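Local coordinates for protein allantoicase (Saccharomyces cerevisiae, PDB 1O59) that hydrolyses allantoate to (S)-ureidoglycolate and urea, letting yeast draw on purines as a secondary nitrogen source, at residues M91-V96 with I139-S144. Residues are numbered along the deposited sequence; the frame is centred on the assembly and turned at random.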
loop_
_atom_site.group_PDB
_atom_site.type_symbol
_atom_site.label_atom_id
_atom_site.label_comp_id
_atom_site.label_asym_id
_atom_site.label_seq_id
_atom_site.Cartn_x
_atom_site.Cartn_y
_atom_site.Cartn_z
HETATM N N MSE A 91 11.760 -27.305 13.319
HETATM C CA MSE A 91 11.121 -27.352 12.031
HETATM C C MSE A 91 12.036 -26.698 10.984
HETATM O O MSE A 91 13.058 -26.073 11.327
HETATM C CB MSE A 91 9.728 -26.730 12.109
HETATM C CG MSE A 91 8.829 -27.431 13.130
HETATM SE SE MSE A 91 8.573 -29.349 12.757
HETATM C CE MSE A 91 6.957 -29.095 11.529
ATOM N N GLU A 92 11.700 -26.908 9.711
ATOM C CA GLU A 92 12.484 -26.410 8.583
ATOM C C GLU A 92 12.368 -24.892 8.497
ATOM O O GLU A 92 13.258 -24.212 8.007
ATOM C CB GLU A 92 11.964 -27.048 7.290
ATOM C CG GLU A 92 12.856 -26.847 6.058
ATOM C CD GLU A 92 12.167 -26.987 4.650
ATOM O OE1 GLU A 92 10.898 -27.078 4.532
ATOM O OE2 GLU A 92 12.948 -26.983 3.626
ATOM N N TYR A 93 11.246 -24.362 8.950
ATOM C CA TYR A 93 10.975 -22.928 8.839
ATOM C C TYR A 93 9.973 -22.435 9.878
ATOM O O TYR A 93 9.120 -23.177 10.350
ATOM C CB TYR A 93 10.482 -22.556 7.420
ATOM C CG TYR A 93 9.244 -23.304 6.997
ATOM C CD1 TYR A 93 7.993 -22.867 7.376
ATOM C CD2 TYR A 93 9.330 -24.475 6.273
ATOM C CE1 TYR A 93 6.849 -23.572 7.027
ATOM C CE2 TYR A 93 8.201 -25.188 5.917
ATOM C CZ TYR A 93 6.964 -24.726 6.296
ATOM O OH TYR A 93 5.835 -25.413 5.953
ATOM N N ASP A 94 10.139 -21.171 10.251
ATOM C CA ASP A 94 9.097 -20.405 10.917
ATOM C C ASP A 94 8.218 -19.766 9.849
ATOM O O ASP A 94 8.655 -19.581 8.706
ATOM C CB ASP A 94 9.696 -19.302 11.806
ATOM C CG ASP A 94 10.034 -19.789 13.194
ATOM O OD1 ASP A 94 9.134 -20.410 13.835
ATOM O OD2 ASP A 94 11.177 -19.591 13.707
ATOM N N TRP A 95 6.986 -19.429 10.237
ATOM C CA TRP A 95 6.021 -18.886 9.307
ATOM C C TRP A 95 4.996 -17.932 9.936
ATOM O O TRP A 95 4.750 -17.937 11.146
ATOM C CB TRP A 95 5.270 -20.007 8.607
ATOM C CG TRP A 95 4.681 -20.951 9.552
ATOM C CD1 TRP A 95 5.233 -22.101 9.977
ATOM C CD2 TRP A 95 3.407 -20.847 10.203
ATOM N NE1 TRP A 95 4.398 -22.714 10.878
ATOM C CE2 TRP A 95 3.268 -21.958 11.028
ATOM C CE3 TRP A 95 2.371 -19.914 10.175
ATOM C CZ2 TRP A 95 2.144 -22.166 11.812
ATOM C CZ3 TRP A 95 1.264 -20.125 10.956
ATOM C CH2 TRP A 95 1.156 -21.238 11.757
ATOM N N VAL A 96 4.408 -17.116 9.076
ATOM C CA VAL A 96 3.313 -16.231 9.457
ATOM C C VAL A 96 2.316 -16.204 8.315
ATOM O O VAL A 96 2.695 -16.131 7.129
ATOM C CB VAL A 96 3.820 -14.790 9.823
ATOM C CG1 VAL A 96 4.779 -14.264 8.796
ATOM C CG2 VAL A 96 2.678 -13.834 9.976
ATOM N N ILE A 139 -7.360 -19.633 8.676
ATOM C CA ILE A 139 -6.509 -20.459 7.807
ATOM C C ILE A 139 -5.308 -21.027 8.564
ATOM O O ILE A 139 -4.686 -20.325 9.392
ATOM C CB ILE A 139 -6.010 -19.643 6.547
ATOM C CG1 ILE A 139 -7.169 -19.277 5.596
ATOM C CG2 ILE A 139 -4.941 -20.401 5.780
ATOM C CD1 ILE A 139 -7.872 -20.436 4.994
ATOM N N VAL A 140 -5.004 -22.295 8.257
ATOM C CA VAL A 140 -3.879 -23.000 8.859
ATOM C C VAL A 140 -2.699 -23.157 7.886
ATOM O O VAL A 140 -2.842 -23.097 6.664
ATOM C CB VAL A 140 -4.286 -24.384 9.423
ATOM C CG1 VAL A 140 -5.407 -24.227 10.425
ATOM C CG2 VAL A 140 -4.692 -25.373 8.309
ATOM N N GLU A 141 -1.531 -23.374 8.479
ATOM C CA GLU A 141 -0.276 -23.490 7.743
ATOM C C GLU A 141 -0.265 -24.621 6.692
ATOM O O GLU A 141 0.296 -24.441 5.619
ATOM C CB GLU A 141 0.859 -23.677 8.746
ATOM C CG GLU A 141 2.247 -23.504 8.185
ATOM C CD GLU A 141 2.755 -24.704 7.418
ATOM O OE1 GLU A 141 2.419 -25.892 7.763
ATOM O OE2 GLU A 141 3.501 -24.416 6.448
ATOM N N ASP A 142 -0.873 -25.768 6.991
ATOM C CA ASP A 142 -0.738 -26.940 6.117
ATOM C C ASP A 142 -1.928 -27.153 5.176
ATOM O O ASP A 142 -2.176 -28.247 4.716
ATOM C CB ASP A 142 -0.452 -28.200 6.937
ATOM C CG ASP A 142 -1.661 -28.679 7.730
ATOM O OD1 ASP A 142 -2.629 -27.892 7.876
ATOM O OD2 ASP A 142 -1.718 -29.832 8.244
ATOM N N ASP A 143 -2.622 -26.067 4.869
ATOM C CA ASP A 143 -3.788 -26.042 3.970
ATOM C C ASP A 143 -3.330 -26.411 2.558
ATOM O O ASP A 143 -2.312 -25.916 2.064
ATOM C CB ASP A 143 -4.348 -24.619 4.021
ATOM C CG ASP A 143 -5.649 -24.443 3.308
ATOM O OD1 ASP A 143 -5.757 -24.697 2.093
ATOM O OD2 ASP A 143 -6.614 -23.943 3.903
ATOM N N SER A 144 -4.075 -27.278 1.903
ATOM C CA SER A 144 -3.636 -27.780 0.634
ATOM C C SER A 144 -3.613 -26.727 -0.443
ATOM O O SER A 144 -3.049 -26.943 -1.505
ATOM C CB SER A 144 -4.521 -28.932 0.208
ATOM O OG SER A 144 -5.887 -28.561 0.216
#
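E141 reaches across from its loop to two aromatic side chains, its carboxylate meeting Y93 and its aliphatic stem lying on W95. The Y93 hydroxyl donates a hydrogen bond to the carboxylate, OH to E141 OE2 at 2.6 Å. OE2 lies at the edge of the tyrosine ring, near its plane, whereas the hydroxyl meets the carboxylate from above, 39° out of the carboxylate plane. Lower down the same side chain, E141 CG sits over one face of the indole in a CH-pi contact, 3.4 Å from the centroid of the W95 five-membered ring and almost on its normal. E141 CB carries the cover on to the six-membered ring, 3.7 Å from W95 CZ2. With CG anti to the backbone N (chi1 -167°), the glutamate stretches out over the indole, and a bend at chi2 (-79°) swings the carboxylate on to the tyrosine. Without the indole, as with an alanine at W95, the E141 methylenes would probably lose their aromatic floor and the carboxylate would be freer to swing from Y93. OE2 also forms a salt bridge with K178 of the neighbouring strand 176-182, so one oxygen serves two partners. E141 itself rides on a type I beta turn from V140 to D143. The loop between strands 124-130 and 147-154 thus packs against the start of strand 94-99 and the residue before it, in the five-stranded antiparallel sheet of the first allantoicase repeat, consistent with a galactose-binding-domain-like beta-sandwich.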